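Long-range contacts in phenylacetic acid degradation protein paaI (Escherichia coli, PDB 2FS2), which hydrolyses acyl-coenzyme A thioesters in phenylacetate degradation, with a preference for ring-hydroxylated phenylacetyl-CoA esters: residues G24-S29 / V36-V41; H49-G54 / P88-D93; D84-G89 / V123-G128; L95-Q100 / I113-Q118; T108-I113 / R127-R132. All blocks are in the same frame, centred on the assembly; numbering follows the deposited sequence.

Contact 1 (G24-S29 / V36-V41)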
# COMPACT_ATOMS: atom_id res chain seq x y z
N GLY B 24 12.33 -12.24 21.33
CA GLY B 24 11.61 -12.16 22.58
C GLY B 24 10.12 -11.88 22.44
O GLY B 24 9.52 -11.25 23.29
N ILE B 25 9.49 -12.31 21.35
CA ILE B 25 8.06 -12.11 21.20
C ILE B 25 7.30 -13.11 22.07
O ILE B 25 7.63 -14.30 22.07
CB ILE B 25 7.65 -12.13 19.66
CG1 ILE B 25 8.45 -11.10 18.98
CG2 ILE B 25 6.22 -11.77 19.42
CD1 ILE B 25 8.22 -10.96 17.55
N ASP B 26 6.37 -12.61 22.87
CA ASP B 26 5.48 -13.43 23.60
C ASP B 26 4.02 -13.30 23.10
O ASP B 26 3.59 -12.21 22.70
CB ASP B 26 5.53 -12.99 25.03
CG ASP B 26 6.90 -13.28 25.67
OD1 ASP B 26 7.28 -14.48 25.70
OD2 ASP B 26 7.65 -12.37 26.15
N ILE B 27 3.25 -14.39 23.12
CA ILE B 27 1.86 -14.24 22.79
C ILE B 27 1.06 -14.10 24.02
O ILE B 27 1.18 -14.92 24.89
CB ILE B 27 1.29 -15.43 22.07
CG1 ILE B 27 2.12 -15.74 20.87
CG2 ILE B 27 -0.11 -15.07 21.56
CD1 ILE B 27 2.25 -17.24 20.77
N ILE B 28 0.19 -13.10 24.04
CA ILE B 28 -0.63 -12.79 25.22
C ILE B 28 -2.12 -12.87 24.97
O ILE B 28 -2.89 -12.93 25.91
CB ILE B 28 -0.27 -11.39 25.89
CG1 ILE B 28 -0.65 -10.22 24.98
CG2 ILE B 28 1.29 -11.40 26.14
CD1 ILE B 28 -0.50 -8.76 25.73
N SER B 29 -2.56 -12.90 23.72
CA SER B 29 -3.99 -13.05 23.58
C SER B 29 -4.31 -13.70 22.21
O SER B 29 -3.58 -13.50 21.26
CB SER B 29 -4.68 -11.71 23.85
OG SER B 29 -6.14 -11.85 23.63
N VAL B 36 -2.47 -10.95 19.84
CA VAL B 36 -1.81 -9.83 20.50
C VAL B 36 -0.50 -10.41 20.93
O VAL B 36 -0.47 -11.53 21.55
CB VAL B 36 -2.59 -9.27 21.72
CG1 VAL B 36 -1.82 -8.16 22.45
CG2 VAL B 36 -3.93 -8.73 21.38
N VAL B 37 0.60 -9.76 20.57
CA VAL B 37 1.88 -10.27 20.90
C VAL B 37 2.62 -9.06 21.40
O VAL B 37 2.21 -7.91 21.20
CB VAL B 37 2.62 -10.96 19.67
CG1 VAL B 37 1.89 -12.28 19.23
CG2 VAL B 37 2.72 -9.94 18.41
N THR B 38 3.74 -9.33 22.03
CA THR B 38 4.44 -8.34 22.82
C THR B 38 5.96 -8.51 22.69
O THR B 38 6.44 -9.60 22.43
CB THR B 38 3.95 -8.51 24.25
OG1 THR B 38 4.06 -7.25 24.92
CG2 THR B 38 4.85 -9.46 24.98
N MSE B 39 6.72 -7.44 22.76
CA MSE B 39 8.17 -7.53 22.62
C MSE B 39 8.77 -6.31 23.27
O MSE B 39 8.23 -5.22 23.18
CB MSE B 39 8.52 -7.51 21.12
CG MSE B 39 9.99 -7.27 20.84
SE MSE B 39 10.26 -7.06 18.88
CE MSE B 39 10.57 -8.83 18.57
N THR B 40 9.92 -6.46 23.87
CA THR B 40 10.64 -5.32 24.43
C THR B 40 11.78 -4.95 23.48
O THR B 40 12.44 -5.81 22.92
CB THR B 40 11.09 -5.71 25.86
OG1 THR B 40 9.88 -5.93 26.66
CG2 THR B 40 11.90 -4.56 26.59
N VAL B 41 11.94 -3.67 23.20
CA VAL B 41 13.05 -3.19 22.37
C VAL B 41 14.30 -3.16 23.28
O VAL B 41 14.29 -2.47 24.31
CB VAL B 41 12.72 -1.78 21.94
CG1 VAL B 41 13.90 -1.17 21.18
CG2 VAL B 41 11.36 -1.78 21.16
O HOH W 1 10.81 -9.42 24.73
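Asp26 and Thr38 exchange two backbone hydrogen bonds, Asp26 N to Thr38 O and Thr38 N to Asp26 O, both 3.0 Å; the second lies in the plane of the accepting carbonyl. One residue on, Ile27 faces Val37 as a non-hydrogen-bonded pair. The register then slips: Val36 O takes a good bond from Ile28 N at 3.0 Å and a weak one from Ser29 N, while Val36 N returns to Ser29 O at 3.1 Å. Two residues thus stand against one, a classic beta bulge.

The apolar contacts follow the two faces of the sheet. On one, Ile27 CG1 lies 3.8 Å from Val37 CG1, and Val37 is also touched from the side by Ile25, whose CG2 comes to 3.7 Å from Val37 CB; helix 54-70 covers this face through Leu60 and Ala64. On the other, Asp26 CB rests on the methyl CG2 of Thr38. Ile28, displaced by the bulge, has its CG1 wedged between backbone N and carbonyl carbon (chi1 69°), a crowded position that sets both CG1 and CD1 against Val36 CG1; the CG1–CG1 separation of 3.5 Å is tight.

A water closes the open end, donating to Gly24 O at 2.7 Å and accepting from Thr40 N. Gly24 itself ends helix 18-22 in a Schellman motif, with positive phi. The ladder continues past the bulge with its register shifted by one: this is the beta hairpin of strands 26-31 and 34-40, which forms one end of the hot-dog fold sheet in this chain.

Contact 2 (H49-G54 / P88-D93)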
# COMPACT_ATOMS: atom_id res chain seq x y z
N HIS B 49 19.82 6.52 15.36
CA HIS B 49 19.07 7.53 16.11
C HIS B 49 18.60 6.97 17.51
O HIS B 49 17.90 7.64 18.27
CB HIS B 49 17.94 8.06 15.19
CG HIS B 49 18.15 7.70 13.74
ND1 HIS B 49 19.18 8.24 12.98
CD2 HIS B 49 17.53 6.80 12.93
CE1 HIS B 49 19.16 7.71 11.77
NE2 HIS B 49 18.17 6.83 11.71
N GLN B 50 19.11 5.75 17.81
CA GLN B 50 18.89 4.90 19.01
C GLN B 50 17.45 4.41 19.05
O GLN B 50 16.85 4.23 20.12
CB GLN B 50 19.30 5.55 20.34
CG GLN B 50 20.76 6.02 20.52
CD GLN B 50 20.84 7.29 21.43
OE1 GLN B 50 20.85 7.18 22.68
NE2 GLN B 50 20.83 8.48 20.80
N SER B 51 16.93 4.18 17.84
CA SER B 51 15.55 3.87 17.56
C SER B 51 15.49 2.49 16.97
O SER B 51 16.43 2.09 16.28
CB SER B 51 15.09 4.81 16.48
OG SER B 51 13.72 5.04 16.65
N CYS B 52 14.39 1.78 17.20
CA CYS B 52 14.24 0.41 16.71
C CYS B 52 14.30 0.40 15.16
O CYS B 52 13.75 1.31 14.49
CB CYS B 52 12.94 -0.23 17.22
SG CYS B 52 12.77 -1.99 16.81
N HIS B 53 14.99 -0.60 14.62
CA HIS B 53 14.98 -0.86 13.18
C HIS B 53 13.62 -1.32 12.67
O HIS B 53 12.87 -2.04 13.38
CB HIS B 53 16.02 -1.91 12.80
CG HIS B 53 17.38 -1.33 12.57
ND1 HIS B 53 17.64 -0.39 11.57
CD2 HIS B 53 18.56 -1.51 13.24
CE1 HIS B 53 18.92 -0.04 11.62
NE2 HIS B 53 19.50 -0.70 12.63
N GLY B 54 13.33 -0.88 11.43
CA GLY B 54 12.12 -1.24 10.72
C GLY B 54 11.91 -2.76 10.61
O GLY B 54 10.83 -3.24 10.83
N PRO B 88 9.08 6.41 16.73
CA PRO B 88 10.18 5.48 16.96
C PRO B 88 9.85 4.52 18.12
O PRO B 88 9.01 4.83 18.96
CB PRO B 88 11.36 6.41 17.27
CG PRO B 88 10.84 7.82 16.80
CD PRO B 88 9.39 7.80 17.13
N GLY B 89 10.45 3.35 18.12
CA GLY B 89 10.54 2.51 19.31
C GLY B 89 11.93 2.64 20.01
O GLY B 89 12.91 2.30 19.40
N PHE B 90 12.02 3.12 21.26
CA PHE B 90 13.33 3.32 21.91
C PHE B 90 13.62 2.21 22.83
O PHE B 90 12.68 1.60 23.28
CB PHE B 90 13.28 4.58 22.78
CG PHE B 90 13.11 5.81 21.99
CD1 PHE B 90 11.96 6.54 22.10
CD2 PHE B 90 14.02 6.14 21.04
CE1 PHE B 90 11.76 7.68 21.33
CE2 PHE B 90 13.83 7.24 20.21
CZ PHE B 90 12.73 8.03 20.35
N ALA B 91 14.89 1.99 23.19
CA ALA B 91 15.29 0.92 24.15
C ALA B 91 14.42 0.90 25.37
O ALA B 91 14.12 1.92 25.93
CB ALA B 91 16.82 1.01 24.60
N GLY B 92 13.94 -0.28 25.74
CA GLY B 92 13.18 -0.45 26.97
C GLY B 92 11.70 -0.30 26.64
O GLY B 92 10.87 -0.72 27.47
N ASP B 93 11.35 0.28 25.47
CA ASP B 93 9.93 0.48 25.16
C ASP B 93 9.27 -0.91 25.11
O ASP B 93 9.88 -1.83 24.57
CB ASP B 93 9.72 1.19 23.82
CG ASP B 93 9.75 2.72 23.94
OD1 ASP B 93 10.08 3.30 25.06
OD2 ASP B 93 9.46 3.45 22.91
O HOH W 2 16.64 4.02 22.50
O HOH W 3 12.01 2.89 15.52
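Gln50 and Ser51 are met by the ring of Phe90. Its CB points away from residues 49-54, but the ring comes back toward them, CG standing beside the backbone N and anti to the carbonyl carbon (chi1 -66°). The ring turns its edge, at CD2, to Gln50 O at 3.5 Å, the oxygen lying near the ring plane. The next atom, CE2, passes 4.2 Å from Ser51 OG, and CZ at the tip settles on Pro88 CB, 3.7 Å away.

The direct polar link between the loops is made by backbone: Cys52 N donates to Gly89 O at 2.7 Å, in the carbonyl plane. One water accepts from Gly89 N and donates to Cys52 O at 2.6 Å, with Ser51 OG a further partner; another joins Ala91 N to Gln50 O, the second leg doubtfully short. The type II turn from Phe90 to Asp93 is closed by Asp93 N to Phe90 O and braced by Phe90 N, which meets Asp93 OD2 from above the carboxylate plane at 3.1 Å.

These are loops at the rim of the hot-dog fold: residues 49-54 lead into its central helix 54-70, with His53 at the N-cap position, while residues 88-93 connect strand 76-85 to strand 94-101. Backbone bonds tie Gly92 and Asp93 to Val41, just past strand 34-40, and Val77 and Cys19 of the second subunit pack on His49 and His53.

Contact 3 (D84-G89 / V123-G128)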
# COMPACT_ATOMS: atom_id res chain seq x y z
N ASP B 84 2.80 1.69 7.82
CA ASP B 84 3.12 3.06 8.18
C ASP B 84 3.90 3.17 9.52
O ASP B 84 3.39 2.75 10.55
CB ASP B 84 1.84 3.77 8.34
CG ASP B 84 1.14 3.95 7.03
OD1 ASP B 84 1.48 4.96 6.32
OD2 ASP B 84 0.27 3.06 6.57
N PHE B 85 5.10 3.74 9.52
CA PHE B 85 5.89 3.99 10.72
C PHE B 85 5.52 5.34 11.31
O PHE B 85 5.59 6.36 10.60
CB PHE B 85 7.36 3.95 10.33
CG PHE B 85 7.83 2.51 9.86
CD1 PHE B 85 8.10 2.25 8.55
CD2 PHE B 85 7.98 1.46 10.78
CE1 PHE B 85 8.62 1.01 8.10
CE2 PHE B 85 8.43 0.18 10.36
CZ PHE B 85 8.77 -0.02 9.02
N LEU B 86 4.99 5.38 12.53
CA LEU B 86 4.52 6.66 13.09
C LEU B 86 5.40 7.29 14.20
O LEU B 86 5.44 8.51 14.37
CB LEU B 86 3.10 6.47 13.61
CG LEU B 86 2.12 5.79 12.61
CD1 LEU B 86 0.87 5.33 13.36
CD2 LEU B 86 1.75 6.75 11.49
N ARG B 87 6.00 6.47 15.01
CA ARG B 87 6.82 6.95 16.14
C ARG B 87 7.94 5.98 16.24
O ARG B 87 7.76 4.83 15.90
CB ARG B 87 6.11 6.93 17.49
CG ARG B 87 5.00 7.83 17.61
CD ARG B 87 4.42 7.95 19.03
NE ARG B 87 3.37 8.99 19.15
CZ ARG B 87 2.12 8.91 18.63
NH1 ARG B 87 1.74 7.88 17.86
NH2 ARG B 87 1.24 9.91 18.85
N PRO B 88 9.08 6.41 16.73
CA PRO B 88 10.18 5.48 16.96
C PRO B 88 9.85 4.52 18.12
O PRO B 88 9.01 4.83 18.96
CB PRO B 88 11.36 6.41 17.27
CG PRO B 88 10.84 7.82 16.80
CD PRO B 88 9.39 7.80 17.13
N GLY B 89 10.45 3.35 18.12
CA GLY B 89 10.54 2.51 19.31
C GLY B 89 11.93 2.64 20.01
O GLY B 89 12.91 2.30 19.40
N VAL B 123 2.91 3.21 17.37
CA VAL B 123 4.16 3.18 16.75
C VAL B 123 4.06 2.94 15.24
O VAL B 123 4.87 3.50 14.46
CB VAL B 123 4.96 2.07 17.44
CG1 VAL B 123 6.15 1.63 16.64
CG2 VAL B 123 5.32 2.55 18.92
N ALA B 124 3.09 2.11 14.82
CA ALA B 124 3.05 1.63 13.47
C ALA B 124 1.67 0.96 13.19
O ALA B 124 1.00 0.44 14.13
CB ALA B 124 4.25 0.68 13.23
N LEU B 125 1.28 0.98 11.91
CA LEU B 125 -0.07 0.48 11.42
C LEU B 125 0.31 -0.37 10.24
O LEU B 125 1.22 -0.03 9.49
CB LEU B 125 -1.00 1.64 10.96
CG LEU B 125 -1.54 2.52 12.08
CD1 LEU B 125 -2.29 3.72 11.64
CD2 LEU B 125 -2.50 1.72 13.04
N PHE B 126 -0.29 -1.54 10.11
CA PHE B 126 0.15 -2.41 9.07
C PHE B 126 -1.17 -3.04 8.61
O PHE B 126 -2.12 -3.12 9.38
CB PHE B 126 1.02 -3.40 9.79
CG PHE B 126 1.30 -4.64 9.06
CD1 PHE B 126 2.63 -4.92 8.65
CD2 PHE B 126 0.32 -5.58 8.87
CE1 PHE B 126 2.94 -6.12 7.98
CE2 PHE B 126 0.61 -6.84 8.19
CZ PHE B 126 1.91 -7.11 7.76
N ARG B 127 -1.22 -3.44 7.36
CA ARG B 127 -2.39 -4.09 6.83
C ARG B 127 -1.82 -5.17 5.94
O ARG B 127 -0.95 -4.96 5.12
CB ARG B 127 -3.35 -3.12 6.09
CG ARG B 127 -4.45 -3.92 5.29
CD ARG B 127 -5.76 -3.22 4.95
NE ARG B 127 -6.38 -2.63 6.15
CZ ARG B 127 -7.11 -1.56 6.13
NH1 ARG B 127 -7.36 -0.97 4.94
NH2 ARG B 127 -7.63 -1.11 7.27
N GLY B 128 -2.28 -6.39 6.14
CA GLY B 128 -1.64 -7.49 5.48
C GLY B 128 -2.72 -8.31 4.74
O GLY B 128 -3.84 -8.47 5.20
O HOH W 4 -0.58 0.47 7.09
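Asp84 and Phe85 pair with Leu125 and Ala124 in an antiparallel ladder between neighbouring strands of the hot-dog sheet, one that frays at the end of strand 76-85, against the bulged start of strand 122-132. The ladder is sound at Asp84, where Asp84 N reaches Leu125 O at 2.9 Å and Leu125 N returns to Asp84 O at 3.1 Å. Beyond Phe85 the chain bends away, yet one acceptor follows it: Val123 O takes Leu86 N at 2.7 Å and Arg87 N at 3.2 Å, both from the same face of its carbonyl plane. This shared oxygen shows how a strand end can be held after regular pairing stops.

Leu86 has CG beside its backbone N (chi1 -50°), which carries CD1 over to Leu125, 3.9 Å from CG there. Val123 CG1 instead approaches Arg87 O at 3.7 Å, while the guanidinium of Arg87 turns to Thr122 O.

Leu57 of helix 54-70 touches both Phe85 and Val123. Across strand 122-132, Val123 and Ala124 both face Ile115 of strand 108-116, a classic beta bulge. Asp84 also pairs with a strand of the second subunit, carrying the sheet across the interface, and His103 of the third subunit packs on Leu86 and Arg87.

Contact 4 (L95-Q100 / I113-Q118)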
# COMPACT_ATOMS: atom_id res chain seq x y z
N LEU B 95 6.38 -3.07 23.39
CA LEU B 95 5.58 -2.86 22.17
C LEU B 95 4.57 -4.01 22.04
O LEU B 95 4.92 -5.18 22.20
CB LEU B 95 6.51 -2.87 20.96
CG LEU B 95 7.55 -1.77 20.87
CD1 LEU B 95 8.35 -1.82 19.58
CD2 LEU B 95 6.87 -0.42 21.00
N THR B 96 3.32 -3.69 21.81
CA THR B 96 2.26 -4.64 21.71
C THR B 96 1.66 -4.50 20.28
O THR B 96 1.29 -3.40 19.87
CB THR B 96 1.22 -4.31 22.81
OG1 THR B 96 1.89 -4.23 24.10
CG2 THR B 96 0.31 -5.48 23.06
N ALA B 97 1.64 -5.60 19.55
CA ALA B 97 1.06 -5.68 18.19
C ALA B 97 -0.24 -6.48 18.30
O ALA B 97 -0.24 -7.62 18.87
CB ALA B 97 2.06 -6.34 17.16
N THR B 98 -1.35 -5.88 17.87
CA THR B 98 -2.62 -6.51 17.86
C THR B 98 -3.06 -6.65 16.42
O THR B 98 -3.11 -5.66 15.69
CB THR B 98 -3.56 -5.61 18.51
OG1 THR B 98 -3.22 -5.49 19.92
CG2 THR B 98 -4.99 -6.17 18.59
N ALA B 99 -3.46 -7.86 16.05
CA ALA B 99 -3.85 -8.13 14.69
C ALA B 99 -5.31 -8.54 14.71
O ALA B 99 -5.70 -9.33 15.54
CB ALA B 99 -2.97 -9.24 14.20
N GLN B 100 -6.14 -8.02 13.82
CA GLN B 100 -7.57 -8.27 13.82
C GLN B 100 -7.95 -8.57 12.36
O GLN B 100 -7.56 -7.80 11.49
CB GLN B 100 -8.27 -6.95 13.96
CG GLN B 100 -8.54 -6.45 15.19
CD GLN B 100 -9.05 -5.02 15.05
OE1 GLN B 100 -10.17 -4.81 14.58
NE2 GLN B 100 -8.24 -4.08 15.41
N ILE B 113 -3.10 -4.72 11.66
CA ILE B 113 -2.28 -4.89 12.83
C ILE B 113 -1.94 -3.46 13.33
O ILE B 113 -1.61 -2.55 12.56
CB ILE B 113 -0.95 -5.63 12.51
CG1 ILE B 113 -1.06 -7.16 12.33
CG2 ILE B 113 0.14 -5.33 13.60
CD1 ILE B 113 -1.94 -7.64 11.07
N GLU B 114 -1.99 -3.25 14.63
CA GLU B 114 -1.51 -1.97 15.17
C GLU B 114 -0.45 -2.27 16.22
O GLU B 114 -0.70 -3.08 17.12
CB GLU B 114 -2.69 -1.24 15.79
CG GLU B 114 -2.30 0.08 16.53
CD GLU B 114 -3.49 1.03 16.74
OE1 GLU B 114 -4.67 0.52 16.62
OE2 GLU B 114 -3.28 2.28 17.01
N ILE B 115 0.64 -1.51 16.21
CA ILE B 115 1.66 -1.58 17.24
C ILE B 115 1.64 -0.31 18.14
O ILE B 115 1.70 0.80 17.63
CB ILE B 115 3.13 -1.84 16.66
CG1 ILE B 115 3.22 -3.07 15.73
CG2 ILE B 115 4.20 -1.94 17.82
CD1 ILE B 115 4.66 -3.34 15.15
N VAL B 116 1.56 -0.53 19.44
CA VAL B 116 1.33 0.49 20.43
C VAL B 116 2.42 0.30 21.47
O VAL B 116 2.83 -0.86 21.72
CB VAL B 116 -0.08 0.25 21.04
CG1 VAL B 116 -0.27 0.92 22.30
CG2 VAL B 116 -1.23 0.76 20.02
N ASN B 117 2.96 1.41 22.01
CA ASN B 117 3.96 1.28 23.04
C ASN B 117 3.37 1.34 24.43
O ASN B 117 2.13 1.37 24.59
CB ASN B 117 5.06 2.30 22.88
CG ASN B 117 4.59 3.70 23.24
OD1 ASN B 117 3.54 3.91 23.86
ND2 ASN B 117 5.35 4.67 22.83
N GLN B 118 4.23 1.32 25.46
CA GLN B 118 3.71 1.28 26.82
C GLN B 118 2.99 2.64 27.19
O GLN B 118 2.15 2.69 28.09
CB GLN B 118 4.83 0.91 27.83
CG GLN B 118 5.78 2.12 27.98
CD GLN B 118 6.88 2.13 26.94
OE1 GLN B 118 6.84 1.44 25.87
NE2 GLN B 118 7.87 2.93 27.21
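Thr96 N reaches Val116 O at 2.9 Å in an almost straight bond, 171° at the hydrogen and nearly along the C=O axis. Val116 N answers to Thr96 O, and the same exchange recurs two residues on, where Glu114 N donates to Thr98 O at 2.9 Å and Thr98 N to Glu114 O. Between these pairs the alpha carbons help: Ile115 CA brings its hydrogen to Thr96 O at 3.2 Å.

Four unbroken bridges make this the regular middle of the antiparallel hot-dog sheet, whose inner face lies on the long helix 54-70. That face carries Leu95, Ala97, Ala99, Ile113 and Ile115, the two alanines of one strand set against the two isoleucines of the other. Ile113 straddles both alanines: CG1, beside the backbone N (chi1 -78°), presses Ala99 CB at a tight 3.4 Å, while the CG2 branch lies 4.2 Å from Ala97 CB. Replacing Ile113 by an alanine would take away the branches lying on Ala99 and Ala97 and would probably open a gap toward Phe65 of the helix. Ile115 repeats the pattern one step along, its CG1 on Ala97 CB at 3.8 Å and its CG2 turned to Leu95 CB.

On the other face Thr96, Thr98, Glu114 and Val116 line up; Glu114 forms a salt bridge to Arg102 of the third subunit and a hydrogen bond to Thr122. Leu95 CD2 rests on Asn117 CB, 3.8 Å away, and Asn117 OD1 accepts from Lys121 N.

Contact 5 (T108-I113 / R127-R132). With SO4 (sulfate ion), chain E.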
# COMPACT_ATOMS: atom_id res chain seq x y z
N THR B 108 -8.53 -16.23 0.66
CA THR B 108 -7.75 -15.02 1.04
C THR B 108 -8.27 -14.21 2.17
O THR B 108 -9.46 -14.18 2.42
CB THR B 108 -7.58 -14.06 -0.17
OG1 THR B 108 -8.87 -13.52 -0.48
CG2 THR B 108 -7.13 -14.78 -1.42
N GLY B 109 -7.39 -13.44 2.83
CA GLY B 109 -7.89 -12.64 3.93
C GLY B 109 -7.20 -11.30 4.06
O GLY B 109 -6.14 -11.14 3.54
N VAL B 110 -7.85 -10.36 4.71
CA VAL B 110 -7.23 -9.10 5.09
C VAL B 110 -7.19 -8.92 6.65
O VAL B 110 -8.19 -9.11 7.32
CB VAL B 110 -7.96 -7.88 4.46
CG1 VAL B 110 -7.14 -6.56 4.71
CG2 VAL B 110 -8.07 -8.06 2.91
N TYR B 111 -6.03 -8.48 7.17
CA TYR B 111 -5.79 -8.39 8.65
C TYR B 111 -5.12 -7.05 8.88
O TYR B 111 -4.20 -6.69 8.14
CB TYR B 111 -4.81 -9.46 9.10
CG TYR B 111 -5.50 -10.86 9.13
CD1 TYR B 111 -5.79 -11.51 7.92
CD2 TYR B 111 -5.94 -11.44 10.33
CE1 TYR B 111 -6.54 -12.72 7.89
CE2 TYR B 111 -6.71 -12.68 10.34
CZ TYR B 111 -6.93 -13.31 9.10
OH TYR B 111 -7.70 -14.40 9.03
N ASP B 112 -5.59 -6.36 9.90
CA ASP B 112 -5.07 -5.05 10.31
C ASP B 112 -4.28 -5.31 11.57
O ASP B 112 -4.82 -5.96 12.46
CB ASP B 112 -6.19 -4.17 10.69
CG ASP B 112 -6.76 -3.42 9.48
OD1 ASP B 112 -6.29 -3.77 8.36
OD2 ASP B 112 -7.60 -2.47 9.53
N ILE B 113 -3.10 -4.72 11.66
CA ILE B 113 -2.28 -4.89 12.83
C ILE B 113 -1.94 -3.46 13.33
O ILE B 113 -1.61 -2.55 12.56
CB ILE B 113 -0.95 -5.63 12.51
CG1 ILE B 113 -1.06 -7.16 12.33
CG2 ILE B 113 0.14 -5.33 13.60
CD1 ILE B 113 -1.94 -7.64 11.07
N ARG B 127 -1.22 -3.44 7.36
CA ARG B 127 -2.39 -4.09 6.83
C ARG B 127 -1.82 -5.17 5.94
O ARG B 127 -0.95 -4.96 5.12
CB ARG B 127 -3.35 -3.12 6.09
CG ARG B 127 -4.45 -3.92 5.29
CD ARG B 127 -5.76 -3.22 4.95
NE ARG B 127 -6.38 -2.63 6.15
CZ ARG B 127 -7.11 -1.56 6.13
NH1 ARG B 127 -7.36 -0.97 4.94
NH2 ARG B 127 -7.63 -1.11 7.27
N GLY B 128 -2.28 -6.39 6.14
CA GLY B 128 -1.64 -7.49 5.48
C GLY B 128 -2.72 -8.31 4.74
O GLY B 128 -3.84 -8.47 5.20
N LYS B 129 -2.32 -8.90 3.66
CA LYS B 129 -3.26 -9.69 2.92
C LYS B 129 -2.71 -11.13 2.97
O LYS B 129 -1.55 -11.33 2.74
CB LYS B 129 -3.19 -9.21 1.52
CG LYS B 129 -3.95 -10.12 0.52
CD LYS B 129 -5.32 -9.52 0.12
CE LYS B 129 -6.09 -10.39 -0.91
NZ LYS B 129 -5.07 -11.26 -1.76
N SER B 130 -3.53 -12.12 3.25
CA SER B 130 -3.01 -13.50 3.38
C SER B 130 -3.60 -14.39 2.30
O SER B 130 -4.65 -14.11 1.83
CB SER B 130 -3.42 -14.10 4.71
OG SER B 130 -4.81 -13.97 4.95
N HIS B 131 -3.00 -15.54 2.09
CA HIS B 131 -3.38 -16.48 1.04
C HIS B 131 -3.22 -17.88 1.71
O HIS B 131 -2.19 -18.17 2.27
CB HIS B 131 -2.37 -16.29 -0.14
CG HIS B 131 -2.55 -17.24 -1.26
ND1 HIS B 131 -1.52 -18.02 -1.75
CD2 HIS B 131 -3.63 -17.51 -2.04
CE1 HIS B 131 -1.97 -18.74 -2.76
NE2 HIS B 131 -3.25 -18.45 -2.96
N ARG B 132 -4.26 -18.67 1.72
CA ARG B 132 -4.09 -20.07 2.27
C ARG B 132 -3.35 -20.94 1.28
O ARG B 132 -3.53 -20.81 0.08
CB ARG B 132 -5.47 -20.63 2.65
CG ARG B 132 -6.04 -19.71 3.74
CD ARG B 132 -7.36 -20.03 4.16
NE ARG B 132 -7.63 -19.49 5.47
CZ ARG B 132 -8.81 -19.55 5.97
NH1 ARG B 132 -9.75 -20.11 5.23
NH2 ARG B 132 -9.09 -19.00 7.18
S SO4 E . -11.45 -15.96 -1.55
O1 SO4 E . -12.29 -16.12 -2.74
O2 SO4 E . -10.08 -16.02 -2.08
O3 SO4 E . -11.64 -17.00 -0.56
O4 SO4 E . -11.69 -14.71 -0.80
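Thr108 to Asp112 run antiparallel to Arg127 to His131, the strand axes 4.6 Å apart and their directions 154° from one another. This is the long hairpin of strands 108-116 and 122-132 in the hot-dog sheet, laddered by Ser130 N to Gly109 O and Gly128 N to Tyr111 O, both 2.8 Å, with the reverse bonds beside them.

A buried pair of charges stands out among the side chains. Asp112 and Arg127 lie alongside each other and point the same way, their carboxylate and guanidinium planes only 7° apart. Arg127 NH2 takes the syn lone pair of Asp112 OD2 at 2.6 Å, and NE meets OD1 at a very short 2.5 Å. The arginine gets there by a bend at chi3 (-52°), which turns NE toward Asp112, and Val110 CG1 flanks the aliphatic part at 3.6 Å from Arg127 CD. Asp112 OD2 is also bound by Arg102 of its own chain and by Arg127 of the third subunit, an arrangement returned by that subunit. A methionine in place of Arg127 would probably strand the Asp112 carboxylate at this interface without its paired donors. On this same face the Lys129 chain passes obliquely over Thr108, CE lying 4.0 Å from Thr108 CB.

On the opposite face Gly109 lies beside Ser130, where a CB would collide with Ser130 OG. That hydroxyl approaches Tyr111 CE1 obliquely at 3.6 Å, while Tyr111 OH is bonded to Gln104 and Gln72. At the outer end a sulfate, probably from the crystallisation liquor, has its O4 3.1 Å from Thr108 OG1.

Overall arrangement
Contacts 1, 4, 5 and 3 follow one another across a single sheet. Contact 1 joins contact 4 through Met39 O to Leu95 N, 2.8 Å; contacts 4 and 5 share Ile113, contacts 5 and 3 Arg127 and Gly128. Contact 4 is nested in the loop that contact 3 closes, centres 9 Å apart. Contact 2 stands at the rim, sharing Pro88 and Gly89 with contact 3 and meeting contact 1 at Val41, beside the start of the helix, a region near which hot-dog thioesterases commonly bind their acyl group. The sulfate lies by contact 5, whose centre is about 26 Å from that of contact 2. Contacts 3, 4 and 5 reach the third subunit, contacts 2 and 3 the second.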